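Side-chain contacts in purine catabolism protein pucG (Bacillus subtilis, PDB 3ISL), which catalyses the pyridoxal-phosphate-dependent transfer of an amino group from (S)-ureidoglycine to glyoxylate, yielding oxalurate and glycine in purine breakdown: residues A351-P356 with I361-T366; L100-A105 with A110-L115; R54-T59 with R281-E286; V140-G145 with K156-A161; R214-I219 with Q253-W258. All coordinates share one frame; numbering follows the deposited sequence.

Contact 1: residues A351-P356 with I361-T366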
# COMPACT_ATOMS: atom_id res chain seq x y z
N ALA A 351 -7.56 22.62 -4.85
CA ALA A 351 -8.40 21.91 -3.88
C ALA A 351 -9.50 22.81 -3.34
O ALA A 351 -9.28 24.00 -3.12
CB ALA A 351 -7.51 21.39 -2.76
N SER A 352 -10.68 22.25 -3.12
CA SER A 352 -11.70 22.93 -2.33
C SER A 352 -11.48 22.55 -0.87
O SER A 352 -10.53 21.84 -0.55
CB SER A 352 -13.12 22.52 -2.75
OG SER A 352 -13.62 23.34 -3.81
N SER A 353 -12.35 23.01 0.01
CA SER A 353 -12.41 22.54 1.38
C SER A 353 -13.73 21.84 1.62
O SER A 353 -14.78 22.23 1.07
CB SER A 353 -12.29 23.70 2.33
OG SER A 353 -10.99 24.21 2.31
N PHE A 354 -13.70 20.79 2.44
CA PHE A 354 -14.94 20.15 2.89
C PHE A 354 -14.99 20.21 4.43
O PHE A 354 -13.94 20.28 5.08
CB PHE A 354 -15.09 18.74 2.25
CG PHE A 354 -15.28 18.80 0.74
CD1 PHE A 354 -16.52 19.21 0.19
CD2 PHE A 354 -14.22 18.50 -0.14
CE1 PHE A 354 -16.71 19.29 -1.23
CE2 PHE A 354 -14.39 18.58 -1.57
CZ PHE A 354 -15.63 18.98 -2.11
N GLY A 355 -16.18 20.28 5.02
CA GLY A 355 -16.22 20.52 6.48
C GLY A 355 -16.26 22.02 6.74
O GLY A 355 -16.71 22.77 5.88
N PRO A 356 -15.75 22.47 7.90
CA PRO A 356 -15.94 23.85 8.39
C PRO A 356 -15.48 24.98 7.43
O PRO A 356 -16.09 26.08 7.43
CB PRO A 356 -15.13 23.89 9.70
CG PRO A 356 -14.88 22.46 10.07
CD PRO A 356 -14.92 21.67 8.80
N ILE A 361 -12.64 28.73 1.20
CA ILE A 361 -11.28 28.83 0.69
C ILE A 361 -11.01 27.86 -0.42
O ILE A 361 -11.58 26.76 -0.46
CB ILE A 361 -10.16 28.58 1.80
CG1 ILE A 361 -10.42 27.31 2.62
CG2 ILE A 361 -9.95 29.79 2.66
CD1 ILE A 361 -9.14 26.77 3.40
N TRP A 362 -10.13 28.25 -1.33
CA TRP A 362 -9.44 27.23 -2.15
C TRP A 362 -8.11 27.04 -1.53
O TRP A 362 -7.61 27.96 -0.93
CB TRP A 362 -9.21 27.65 -3.59
CG TRP A 362 -10.44 28.01 -4.37
CD1 TRP A 362 -11.37 27.14 -4.94
CD2 TRP A 362 -10.83 29.34 -4.76
NE1 TRP A 362 -12.34 27.89 -5.65
CE2 TRP A 362 -12.02 29.23 -5.54
CE3 TRP A 362 -10.30 30.61 -4.49
CZ2 TRP A 362 -12.71 30.38 -6.06
CZ3 TRP A 362 -10.96 31.75 -5.01
CH2 TRP A 362 -12.18 31.62 -5.77
N ARG A 363 -7.52 25.85 -1.70
CA ARG A 363 -6.17 25.61 -1.22
C ARG A 363 -5.25 25.32 -2.40
O ARG A 363 -5.46 24.37 -3.15
CB ARG A 363 -6.13 24.47 -0.19
CG ARG A 363 -6.97 24.76 1.03
CD ARG A 363 -7.00 23.57 1.96
NE ARG A 363 -7.86 22.54 1.43
CZ ARG A 363 -7.59 21.24 1.48
NH1 ARG A 363 -6.50 20.79 2.07
NH2 ARG A 363 -8.44 20.39 0.96
N ILE A 364 -4.20 26.12 -2.57
CA ILE A 364 -3.32 25.90 -3.70
C ILE A 364 -2.03 25.35 -3.08
O ILE A 364 -1.42 26.03 -2.26
CB ILE A 364 -3.07 27.13 -4.50
CG1 ILE A 364 -4.41 27.78 -4.94
CG2 ILE A 364 -2.05 26.85 -5.71
CD1 ILE A 364 -4.30 29.06 -5.78
N GLY A 365 -1.66 24.11 -3.47
CA GLY A 365 -0.44 23.42 -3.00
C GLY A 365 0.71 23.84 -3.91
O GLY A 365 0.48 24.10 -5.12
N THR A 366 1.91 24.01 -3.35
CA THR A 366 3.13 24.25 -4.15
C THR A 366 4.12 23.27 -3.53
O THR A 366 4.94 23.67 -2.75
CB THR A 366 3.69 25.73 -4.01
OG1 THR A 366 3.63 26.12 -2.63
CG2 THR A 366 2.87 26.72 -4.81
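The guanidinium group of Arg363 turns its edge to the carbonyl oxygen of Ser352 and one face to the methyl group of Ala351. Arg363 NH2 donates to Ser352 O at 3.0 Å. The bond is nearly straight, with an N-H...O angle of 161°, and the oxygen lies in the guanidinium plane. A weak second bond from Arg363 NE reaches the same Ser352 O at 3.4 Å. Ala351 CB sits 4.0 Å from Arg363 NH2, over the flat face. The arginine chain is bent at chi3 (-75°), which folds the group back across residues 351-353. Arg363 NH1 binds Thr147 O, so backbone carbonyls from two parts of the chain help fix the rotation of the group. Thr147 belongs to the cofactor pocket, and the Arg363 side chain lies about 7 Å from the bound pyridoxal phosphate.

Ala351 and Arg363 form a single antiparallel bridge, a hydrogen-bonded pair. Arg363 N to Ala351 O is 2.9 Å and Ala351 N to Arg363 O is 3.2 Å. The bridge uses one edge of strand 361-365. The other edge pairs with strand 324-328, where Trp362 bonds to Val327.

Ser353 OG rests alongside the ethyl branch of Ile361. It lies 3.2 Å from Ile361 CG1 and 3.3 Å from Ile361 CD1. A chi1 of 49° puts Ile361 CG1 between its own backbone N and carbonyl carbon. The Trp362 ring brings its edge near Ala351 O, while Trp362 NE1 bonds to Gly335 O. Ser352 OG turns to Glu336 OE1.

Contact 2: residues L100-A105 with A110-L115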
# COMPACT_ATOMS: atom_id res chain seq x y z
N LEU A 100 -8.06 12.72 12.76
CA LEU A 100 -7.69 11.38 12.39
C LEU A 100 -6.80 10.73 13.46
O LEU A 100 -6.93 9.56 13.76
CB LEU A 100 -6.92 11.41 11.06
CG LEU A 100 -6.34 10.18 10.40
CD1 LEU A 100 -7.43 9.18 10.00
CD2 LEU A 100 -5.48 10.69 9.13
N LEU A 101 -5.86 11.49 14.02
CA LEU A 101 -5.04 10.94 15.08
C LEU A 101 -5.94 10.48 16.24
O LEU A 101 -5.66 9.44 16.83
CB LEU A 101 -4.06 11.99 15.63
CG LEU A 101 -2.97 12.50 14.69
CD1 LEU A 101 -2.10 13.46 15.52
CD2 LEU A 101 -2.15 11.36 14.04
N THR A 102 -6.99 11.26 16.59
CA THR A 102 -7.79 10.88 17.74
C THR A 102 -8.62 9.62 17.43
O THR A 102 -8.77 8.72 18.27
CB THR A 102 -8.67 12.04 18.35
OG1 THR A 102 -9.83 12.28 17.55
CG2 THR A 102 -7.90 13.33 18.52
N GLU A 103 -9.14 9.56 16.22
CA GLU A 103 -9.83 8.35 15.73
C GLU A 103 -9.02 7.06 15.91
O GLU A 103 -9.49 6.08 16.48
CB GLU A 103 -10.09 8.54 14.25
CG GLU A 103 -11.35 9.19 13.95
CD GLU A 103 -12.41 8.17 13.97
OE1 GLU A 103 -12.02 7.02 13.65
OE2 GLU A 103 -13.57 8.48 14.34
N ILE A 104 -7.81 7.08 15.37
CA ILE A 104 -6.88 5.96 15.44
C ILE A 104 -6.57 5.59 16.89
O ILE A 104 -6.69 4.42 17.29
CB ILE A 104 -5.58 6.29 14.63
CG1 ILE A 104 -5.87 6.27 13.12
CG2 ILE A 104 -4.55 5.26 14.93
CD1 ILE A 104 -4.93 7.12 12.28
N ALA A 105 -6.16 6.58 17.70
CA ALA A 105 -5.84 6.32 19.09
C ALA A 105 -7.02 5.71 19.84
O ALA A 105 -6.84 4.76 20.64
CB ALA A 105 -5.32 7.62 19.82
N ALA A 110 -7.00 3.76 23.57
CA ALA A 110 -6.42 4.88 24.33
C ALA A 110 -7.49 5.73 24.99
O ALA A 110 -8.56 5.92 24.43
CB ALA A 110 -5.58 5.77 23.42
N ASN A 111 -7.20 6.24 26.18
CA ASN A 111 -7.95 7.36 26.72
C ASN A 111 -7.38 8.64 26.07
O ASN A 111 -6.30 9.07 26.40
CB ASN A 111 -7.81 7.35 28.25
CG ASN A 111 -8.54 8.51 28.95
OD1 ASN A 111 -8.33 8.72 30.15
ND2 ASN A 111 -9.40 9.24 28.23
N VAL A 112 -8.13 9.24 25.15
CA VAL A 112 -7.69 10.43 24.44
C VAL A 112 -7.99 11.73 25.21
O VAL A 112 -9.14 11.97 25.61
CB VAL A 112 -8.31 10.48 23.02
CG1 VAL A 112 -7.96 11.76 22.31
CG2 VAL A 112 -7.82 9.32 22.19
N HIS A 113 -6.96 12.55 25.42
CA HIS A 113 -7.15 13.94 25.93
C HIS A 113 -6.93 14.88 24.73
O HIS A 113 -5.82 14.91 24.15
CB HIS A 113 -6.19 14.24 27.10
CG HIS A 113 -6.23 13.21 28.19
ND1 HIS A 113 -5.69 11.94 28.05
CD2 HIS A 113 -6.71 13.27 29.45
CE1 HIS A 113 -5.84 11.26 29.18
NE2 HIS A 113 -6.46 12.04 30.04
N MET A 114 -7.99 15.55 24.26
CA MET A 114 -7.78 16.48 23.16
C MET A 114 -7.77 17.93 23.61
O MET A 114 -8.46 18.28 24.58
CB MET A 114 -8.70 16.23 21.96
CG MET A 114 -10.19 16.23 22.18
SD MET A 114 -10.98 15.47 20.71
CE MET A 114 -11.60 13.93 21.37
N LEU A 115 -6.92 18.73 23.00
CA LEU A 115 -7.04 20.16 23.08
C LEU A 115 -7.47 20.59 21.68
O LEU A 115 -7.04 19.97 20.69
CB LEU A 115 -5.69 20.79 23.38
CG LEU A 115 -5.05 20.73 24.74
CD1 LEU A 115 -3.53 20.99 24.59
CD2 LEU A 115 -5.72 21.75 25.68
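A chi1 of 175° turns the two methyls of Val112 to two residues of helix 96-107 that lie about one turn apart. CG1 meets Thr102 and CG2 meets Ala105. The contact belongs to a beta-alpha-beta unit made of strand 88-93, helix 96-107 and strand 111-116. The last strand is the outermost on its side of the large sheet within this chain. The short helix and strand segments run nearly antiparallel, at 162°, with axes 8.9 Å apart.

Val112 CG1 lies 4.0 Å from Thr102 CB, and the two side chains cross at about a right angle. Thr102 CG2 also meets Val112 CG1, and Met114 SD approaches this Thr102 CG2 more loosely, at 4.3 Å. The hydroxyl of Thr102 takes another course: OG1 bonds to Tyr99 O in the preceding turn. The methyl side of this threonine thus serves the strand, and its polar atom serves the helix.

Ala105 CB packs 3.8 Å from Val112 CG2. Leu101 and Ile104 of the same helix pack on helix 71-82. Leu100, Glu103 and Ile104 also pack on Asn247 of the second subunit.

The turn into the strand is closed by backbone. Ala110 N donates to Ala105 O at 3.1 Å, and Ala110 CB lies 3.2 Å from that same Ala105 O.

Contact 3: residues R54-T59 with R281-E286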
# COMPACT_ATOMS: atom_id res chain seq x y z
N ARG A 54 17.10 8.30 6.82
CA ARG A 54 17.77 8.94 7.99
C ARG A 54 18.09 10.40 7.70
O ARG A 54 17.77 11.27 8.52
CB ARG A 54 19.01 8.16 8.41
CG ARG A 54 18.71 6.69 8.81
CD ARG A 54 19.95 5.93 9.39
NE ARG A 54 19.46 4.63 9.76
CZ ARG A 54 19.65 3.53 9.05
NH1 ARG A 54 20.38 3.55 7.95
NH2 ARG A 54 19.10 2.39 9.42
N GLU A 55 18.62 10.69 6.50
CA GLU A 55 18.98 12.05 6.12
C GLU A 55 17.77 12.94 5.91
O GLU A 55 17.79 14.09 6.35
CB GLU A 55 19.82 12.12 4.81
CG GLU A 55 21.19 11.63 4.95
CD GLU A 55 21.98 11.86 3.67
OE1 GLU A 55 22.48 10.84 3.18
OE2 GLU A 55 22.06 13.03 3.13
N LEU A 56 16.73 12.39 5.27
CA LEU A 56 15.55 13.11 4.93
C LEU A 56 14.93 13.58 6.21
O LEU A 56 14.51 14.69 6.26
CB LEU A 56 14.53 12.17 4.28
CG LEU A 56 13.37 12.68 3.42
CD1 LEU A 56 12.06 11.89 3.57
CD2 LEU A 56 13.16 14.11 3.32
N PHE A 57 14.86 12.70 7.23
CA PHE A 57 14.23 13.06 8.51
C PHE A 57 15.13 13.82 9.48
O PHE A 57 14.67 14.22 10.57
CB PHE A 57 13.67 11.83 9.24
CG PHE A 57 12.34 11.34 8.70
CD1 PHE A 57 11.14 12.03 8.97
CD2 PHE A 57 12.28 10.11 8.03
CE1 PHE A 57 9.91 11.54 8.50
CE2 PHE A 57 11.06 9.60 7.55
CZ PHE A 57 9.87 10.29 7.81
N GLN A 58 16.39 14.01 9.09
CA GLN A 58 17.45 14.62 9.90
C GLN A 58 17.56 13.90 11.19
O GLN A 58 17.39 14.51 12.29
CB GLN A 58 17.27 16.17 10.06
CG GLN A 58 17.14 16.86 8.67
CD GLN A 58 17.10 18.41 8.72
OE1 GLN A 58 16.28 19.06 8.06
NE2 GLN A 58 17.99 19.00 9.51
N THR A 59 17.87 12.57 11.07
CA THR A 59 17.99 11.74 12.26
C THR A 59 19.09 10.68 12.16
O THR A 59 19.46 10.23 11.07
CB THR A 59 16.66 11.02 12.57
OG1 THR A 59 16.79 10.35 13.81
CG2 THR A 59 16.28 9.95 11.48
N ARG A 281 16.21 10.03 -3.41
CA ARG A 281 17.55 10.42 -3.93
C ARG A 281 17.49 11.84 -4.54
O ARG A 281 18.45 12.57 -4.43
CB ARG A 281 18.06 9.41 -4.97
CG ARG A 281 19.23 9.87 -5.81
CD ARG A 281 19.66 8.82 -6.78
NE ARG A 281 18.71 8.58 -7.88
CZ ARG A 281 18.67 9.26 -9.02
NH1 ARG A 281 19.44 10.34 -9.24
NH2 ARG A 281 17.80 8.88 -9.94
N LEU A 282 16.40 12.19 -5.22
CA LEU A 282 16.27 13.50 -5.85
C LEU A 282 16.18 14.60 -4.85
O LEU A 282 16.74 15.71 -5.09
CB LEU A 282 15.10 13.62 -6.83
CG LEU A 282 15.15 12.66 -8.02
CD1 LEU A 282 14.03 12.97 -9.04
CD2 LEU A 282 16.49 12.60 -8.72
N VAL A 283 15.49 14.34 -3.74
CA VAL A 283 15.52 15.39 -2.71
C VAL A 283 16.90 15.67 -2.17
O VAL A 283 17.29 16.80 -2.01
CB VAL A 283 14.38 15.33 -1.63
CG1 VAL A 283 13.28 14.39 -1.93
CG2 VAL A 283 14.80 15.67 -0.12
N LEU A 284 17.64 14.62 -1.94
CA LEU A 284 18.98 14.75 -1.39
C LEU A 284 19.95 15.34 -2.41
O LEU A 284 20.92 15.93 -2.01
CB LEU A 284 19.44 13.36 -0.91
CG LEU A 284 19.25 13.00 0.57
CD1 LEU A 284 18.44 13.95 1.59
CD2 LEU A 284 18.93 11.58 0.77
N GLU A 285 19.71 15.17 -3.72
CA GLU A 285 20.59 15.75 -4.70
C GLU A 285 20.35 17.24 -4.76
O GLU A 285 21.30 18.00 -4.94
CB GLU A 285 20.46 15.14 -6.08
CG GLU A 285 20.78 13.63 -6.10
CD GLU A 285 20.84 13.01 -7.52
OE1 GLU A 285 20.36 13.66 -8.47
OE2 GLU A 285 21.42 11.87 -7.66
N GLU A 286 19.08 17.65 -4.62
CA GLU A 286 18.75 19.03 -4.51
C GLU A 286 19.41 19.66 -3.27
O GLU A 286 19.99 20.77 -3.33
CB GLU A 286 17.22 19.24 -4.51
CG GLU A 286 16.88 20.79 -4.57
CD GLU A 286 15.40 21.10 -4.76
OE1 GLU A 286 14.58 20.16 -4.72
OE2 GLU A 286 15.01 22.31 -4.98
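Glu55 OE2 lies against the branched end of Leu284, 3.8 Å from Leu284 CG and 4.0 Å from Leu284 CD1. It meets only carbon across this contact. This is a helix-to-helix contact, between the last turn of helix 40-56 and the end of helix 270-286. Helix 40-56 closes in a Schellman motif. Gln58 takes a positive phi, and Thr59 N bonds back to Arg54 O.

The Glu55 chain is extended beyond CG (chi2 -175°), which lets OE2 reach Leu284 CG. Glu55 CB lies 4.0 Å from Leu284 CD1. The two side chains cross obliquely. Leu56 adds a buried apolar touch. Its CD2 lies 4.1 Å from Val283 CG2, and these chains cross at about a right angle. Val283 (chi1 -11°) and Leu284 (chi2 7°) are modelled near eclipsed, so the exact places of their methyls are doubtful.

Val283 also packs on Leu288 and Arg291 of helix 288-308. Arg5 of the second subunit packs on Arg281 and Glu285. Those two residues form a salt bridge one turn apart: Arg281 NH1 reaches Glu285 OE2 at 3.0 Å, in the guanidinium plane but from above the carboxylate plane.

Contact 4: residues V140-G145 with K156-A161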
# COMPACT_ATOMS: atom_id res chain seq x y z
N VAL A 140 2.22 11.86 23.21
CA VAL A 140 1.63 13.02 22.58
C VAL A 140 1.75 12.93 21.08
O VAL A 140 2.84 12.72 20.54
CB VAL A 140 1.99 14.38 23.26
CG1 VAL A 140 2.86 14.29 24.53
CG2 VAL A 140 2.15 15.58 22.32
N ALA A 141 0.59 13.03 20.43
CA ALA A 141 0.47 12.81 19.00
C ALA A 141 0.05 14.11 18.39
O ALA A 141 -0.95 14.70 18.83
CB ALA A 141 -0.58 11.70 18.67
N MET A 142 0.73 14.53 17.34
CA MET A 142 0.42 15.81 16.75
C MET A 142 0.74 15.93 15.24
O MET A 142 1.68 15.32 14.77
CB MET A 142 1.23 16.86 17.49
CG MET A 142 0.57 18.20 17.57
SD MET A 142 1.72 19.29 18.46
CE MET A 142 1.00 20.83 17.91
N VAL A 143 -0.03 16.76 14.52
CA VAL A 143 0.21 17.03 13.10
C VAL A 143 1.24 18.20 13.01
O VAL A 143 1.09 19.21 13.69
CB VAL A 143 -1.09 17.41 12.35
CG1 VAL A 143 -0.78 17.66 10.81
CG2 VAL A 143 -2.18 16.37 12.52
N HIS A 144 2.30 18.03 12.23
CA HIS A 144 3.25 19.15 11.95
C HIS A 144 2.61 20.26 11.13
O HIS A 144 2.63 21.47 11.53
CB HIS A 144 4.54 18.62 11.23
CG HIS A 144 5.66 19.62 11.14
ND1 HIS A 144 6.69 19.49 10.24
CD2 HIS A 144 5.87 20.81 11.79
CE1 HIS A 144 7.51 20.53 10.34
NE2 HIS A 144 7.07 21.32 11.32
N GLY A 145 2.09 19.89 9.97
CA GLY A 145 1.47 20.87 9.06
C GLY A 145 0.06 20.38 8.70
O GLY A 145 -0.10 19.26 8.16
N LYS A 156 9.54 22.18 18.48
CA LYS A 156 10.72 21.94 19.31
C LYS A 156 10.37 22.03 20.82
O LYS A 156 10.79 21.17 21.62
CB LYS A 156 11.86 22.95 18.98
CG LYS A 156 13.24 22.82 19.76
CD LYS A 156 14.32 23.76 19.03
CE LYS A 156 15.72 23.87 19.71
NZ LYS A 156 16.07 22.50 20.13
N ALA A 157 9.68 23.09 21.20
CA ALA A 157 9.40 23.30 22.65
C ALA A 157 8.54 22.12 23.17
O ALA A 157 8.74 21.60 24.30
CB ALA A 157 8.75 24.71 22.88
N ILE A 158 7.68 21.63 22.30
CA ILE A 158 6.78 20.53 22.66
C ILE A 158 7.56 19.21 22.82
O ILE A 158 7.43 18.53 23.81
CB ILE A 158 5.63 20.41 21.63
CG1 ILE A 158 4.70 21.60 21.83
CG2 ILE A 158 4.83 19.02 21.86
CD1 ILE A 158 3.75 21.85 20.63
N GLY A 159 8.41 18.89 21.87
CA GLY A 159 9.28 17.71 21.98
C GLY A 159 10.21 17.75 23.18
O GLY A 159 10.35 16.75 23.88
N GLU A 160 10.80 18.91 23.46
CA GLU A 160 11.58 19.06 24.69
C GLU A 160 10.82 18.77 25.96
O GLU A 160 11.35 18.09 26.87
CB GLU A 160 12.25 20.44 24.74
CG GLU A 160 13.56 20.27 23.95
CD GLU A 160 14.18 21.54 23.48
OE1 GLU A 160 13.57 22.63 23.61
OE2 GLU A 160 15.33 21.42 22.98
N ALA A 161 9.56 19.19 26.02
CA ALA A 161 8.77 18.90 27.24
C ALA A 161 8.45 17.38 27.27
O ALA A 161 8.41 16.81 28.33
CB ALA A 161 7.48 19.74 27.28
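This is an apolar strand-to-helix contact in the core of the large domain, where Ile158 of helix 156-164 rests on Val140 and Met142 of strand 139-143. The helix lies in the beta-alpha-beta crossover between strand 139-143 and strand 168-172, which are parallel neighbours in the seven-stranded sheet.

Met142 carries the closer touch. Its chain is extended beyond CG (chi2 -179°), which carries the sulfur out from the sheet to the helix. Met142 SD lies 3.9 Å from Ile158 CD1, and Met142 CE lies 4.0 Å from the same methyl. The two side chains cross at about a right angle, and the isoleucine CD1 lies against both SD and CE. Ile158 divides its branches. CD1 goes to Met142, while CG2, anti to the backbone N, turns to Val140 and lies 4.4 Å from Val140 CG2. Val140 is modelled near eclipsed (chi1 -3°), so the place of its CG2 is doubtful.

Ile128 of helix 125-135 touches both Met142 and Ile158. Phe169 of strand 168-172 touches both Val140 and Ile158. Val143 and Gly145 touch the pyridoxal phosphate. On the helix, Lys156 NZ and Glu160 OE2 form a salt bridge of 3.1 Å.

All three touching side chains are buried and bear only carbon and sulfur. Their attraction is dispersive and hydrophobic, and leaves no polar side-chain atom of theirs to be satisfied.

Contact 5: residues R214-I219 with Q253-W258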
# COMPACT_ATOMS: atom_id res chain seq x y z
N ARG A 214 13.69 4.88 22.43
CA ARG A 214 12.50 5.04 23.30
C ARG A 214 11.27 4.36 22.70
O ARG A 214 10.61 3.56 23.37
CB ARG A 214 12.18 6.51 23.62
CG ARG A 214 13.30 7.25 24.35
CD ARG A 214 12.75 8.15 25.49
NE ARG A 214 12.03 9.22 24.89
CZ ARG A 214 10.89 9.74 25.30
NH1 ARG A 214 10.32 9.36 26.41
NH2 ARG A 214 10.36 10.70 24.57
N VAL A 215 10.98 4.67 21.43
CA VAL A 215 9.88 4.00 20.68
C VAL A 215 10.11 2.49 20.50
O VAL A 215 9.20 1.69 20.74
CB VAL A 215 9.52 4.67 19.35
CG1 VAL A 215 8.32 3.95 18.68
CG2 VAL A 215 9.13 6.10 19.61
N ALA A 216 11.33 2.11 20.15
CA ALA A 216 11.63 0.70 19.84
C ALA A 216 11.50 -0.18 21.10
O ALA A 216 10.91 -1.25 21.04
CB ALA A 216 13.05 0.52 19.15
N ASP A 217 11.98 0.30 22.25
CA ASP A 217 11.79 -0.49 23.50
C ASP A 217 10.31 -0.74 23.89
O ASP A 217 10.00 -1.82 24.41
CB ASP A 217 12.56 0.15 24.67
CG ASP A 217 14.06 0.16 24.42
OD1 ASP A 217 14.76 0.87 25.12
OD2 ASP A 217 14.52 -0.49 23.45
N VAL A 218 9.43 0.23 23.68
CA VAL A 218 8.00 0.02 23.94
C VAL A 218 7.44 -1.04 22.96
O VAL A 218 6.64 -1.85 23.34
CB VAL A 218 7.21 1.33 23.79
CG1 VAL A 218 5.69 1.06 23.71
CG2 VAL A 218 7.55 2.29 24.91
N ILE A 219 7.92 -1.04 21.70
CA ILE A 219 7.47 -1.99 20.70
C ILE A 219 8.00 -3.38 21.09
O ILE A 219 7.30 -4.38 21.00
CB ILE A 219 7.99 -1.57 19.33
CG1 ILE A 219 7.40 -0.21 18.89
CG2 ILE A 219 7.73 -2.64 18.31
CD1 ILE A 219 7.77 0.17 17.48
N GLN A 253 7.34 -6.86 14.00
CA GLN A 253 7.58 -7.77 12.89
C GLN A 253 8.19 -7.01 11.73
O GLN A 253 9.09 -7.54 11.07
CB GLN A 253 6.29 -8.45 12.45
CG GLN A 253 5.62 -9.24 13.58
CD GLN A 253 4.44 -10.02 13.09
OE1 GLN A 253 4.60 -11.05 12.42
NE2 GLN A 253 3.23 -9.57 13.45
N LEU A 254 7.72 -5.77 11.49
CA LEU A 254 8.29 -4.93 10.42
C LEU A 254 9.79 -4.58 10.64
O LEU A 254 10.54 -4.41 9.66
CB LEU A 254 7.42 -3.71 10.14
CG LEU A 254 6.24 -4.20 9.30
CD1 LEU A 254 5.05 -3.27 9.34
CD2 LEU A 254 6.72 -4.45 7.86
N GLU A 255 10.22 -4.51 11.91
CA GLU A 255 11.65 -4.30 12.15
C GLU A 255 12.54 -5.52 11.81
O GLU A 255 13.68 -5.33 11.35
CB GLU A 255 11.97 -3.60 13.47
CG GLU A 255 11.33 -4.05 14.75
CD GLU A 255 11.68 -3.10 15.90
OE1 GLU A 255 12.30 -3.49 16.91
OE2 GLU A 255 11.36 -1.91 15.77
N ASP A 256 12.02 -6.74 11.99
CA ASP A 256 12.74 -7.98 11.62
C ASP A 256 12.72 -8.16 10.08
O ASP A 256 13.64 -8.75 9.49
CB ASP A 256 12.17 -9.21 12.36
CG ASP A 256 12.74 -9.40 13.82
OD1 ASP A 256 13.57 -8.61 14.35
OD2 ASP A 256 12.33 -10.38 14.46
N TYR A 257 11.66 -7.63 9.44
CA TYR A 257 11.57 -7.49 7.97
C TYR A 257 12.69 -6.59 7.39
O TYR A 257 13.33 -6.94 6.38
CB TYR A 257 10.18 -6.96 7.50
CG TYR A 257 9.98 -7.21 6.02
CD1 TYR A 257 9.51 -8.43 5.58
CD2 TYR A 257 10.31 -6.22 5.04
CE1 TYR A 257 9.37 -8.71 4.22
CE2 TYR A 257 10.15 -6.48 3.67
CZ TYR A 257 9.69 -7.75 3.27
OH TYR A 257 9.52 -8.09 1.97
N TRP A 258 12.90 -5.44 8.03
CA TRP A 258 13.79 -4.40 7.51
C TRP A 258 15.15 -4.45 8.27
O TRP A 258 15.67 -3.41 8.70
CB TRP A 258 13.12 -3.00 7.64
CG TRP A 258 12.12 -2.64 6.54
CD1 TRP A 258 10.74 -2.79 6.59
CD2 TRP A 258 12.40 -2.03 5.25
NE1 TRP A 258 10.17 -2.34 5.41
CE2 TRP A 258 11.16 -1.86 4.58
CE3 TRP A 258 13.59 -1.61 4.59
CZ2 TRP A 258 11.08 -1.32 3.27
CZ3 TRP A 258 13.50 -1.07 3.26
CH2 TRP A 258 12.27 -0.92 2.65
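Two short helices, 213-220 and 251-257, face each other near one edge of the large sheet, and Glu255 bridges the gap between them to Ala216 and Ile219. The touch is light. Only 94 Å² is buried, counting both sides. The nearest CA atoms, those of Ala216 and Glu255, are 9.2 Å apart.

Glu255 has its CG between the backbone N and the carbonyl carbon (chi1 48°). From there the chain runs extended, with chi2 at -173°, and brings OE2 towards the other helix. Glu255 OE2 comes to 4.5 Å from Ala216 CB. It stands at the same 4.5 Å from Ile219 CD1. Ala216 and Ile219 are three residues apart, so they present neighbouring methyls on one side of their helix. These distances mean loose van der Waals contact.

Strand 63-68, an outermost strand of the seven-stranded sheet within this chain, backs the pair. Its Trp63 packs on both Ala216 and Glu255. The polar end of the glutamate is satisfied nearby: Glu255 OE2 forms a hydrogen bond with Tyr211 OH, at the end of strand 206-211. The apolar neighbours would probably disfavour a bare charge, which the bond to Tyr211 OH may offset.

Each helix has further ties. Ile219 packs on Ser81 of helix 71-82. Trp258, just after helix 251-257, stacks on the ring of Tyr65, and its own ring edge meets Leu254 O in plane. Gln253 packs on Arg107 of the second subunit.

Overall arrangement
Contacts 2, 4, 5 and 1 follow one another along the chain. Contact 3 (54-59 with 281-286) encloses contacts 2, 4 and 5 in sequence. Contacts 2 and 4 are closest, with centres 15 Å apart, and touch at the seven-stranded sheet: Leu101 CD1 lies 3.5 Å from Met142 N. Centre to centre, contact 5 is 22 Å from contacts 2, 3 and 4 and about 37 Å from contact 1. Contact 1 adds a loop to strand 361-365 of the small two-stranded sheet. Its Arg363 side chain is about 7 Å from the cofactor. The strand of contact 4 runs on to Val143 and Gly145, which touch it. Contacts 2, 3 and 5 meet the second subunit of the homodimer.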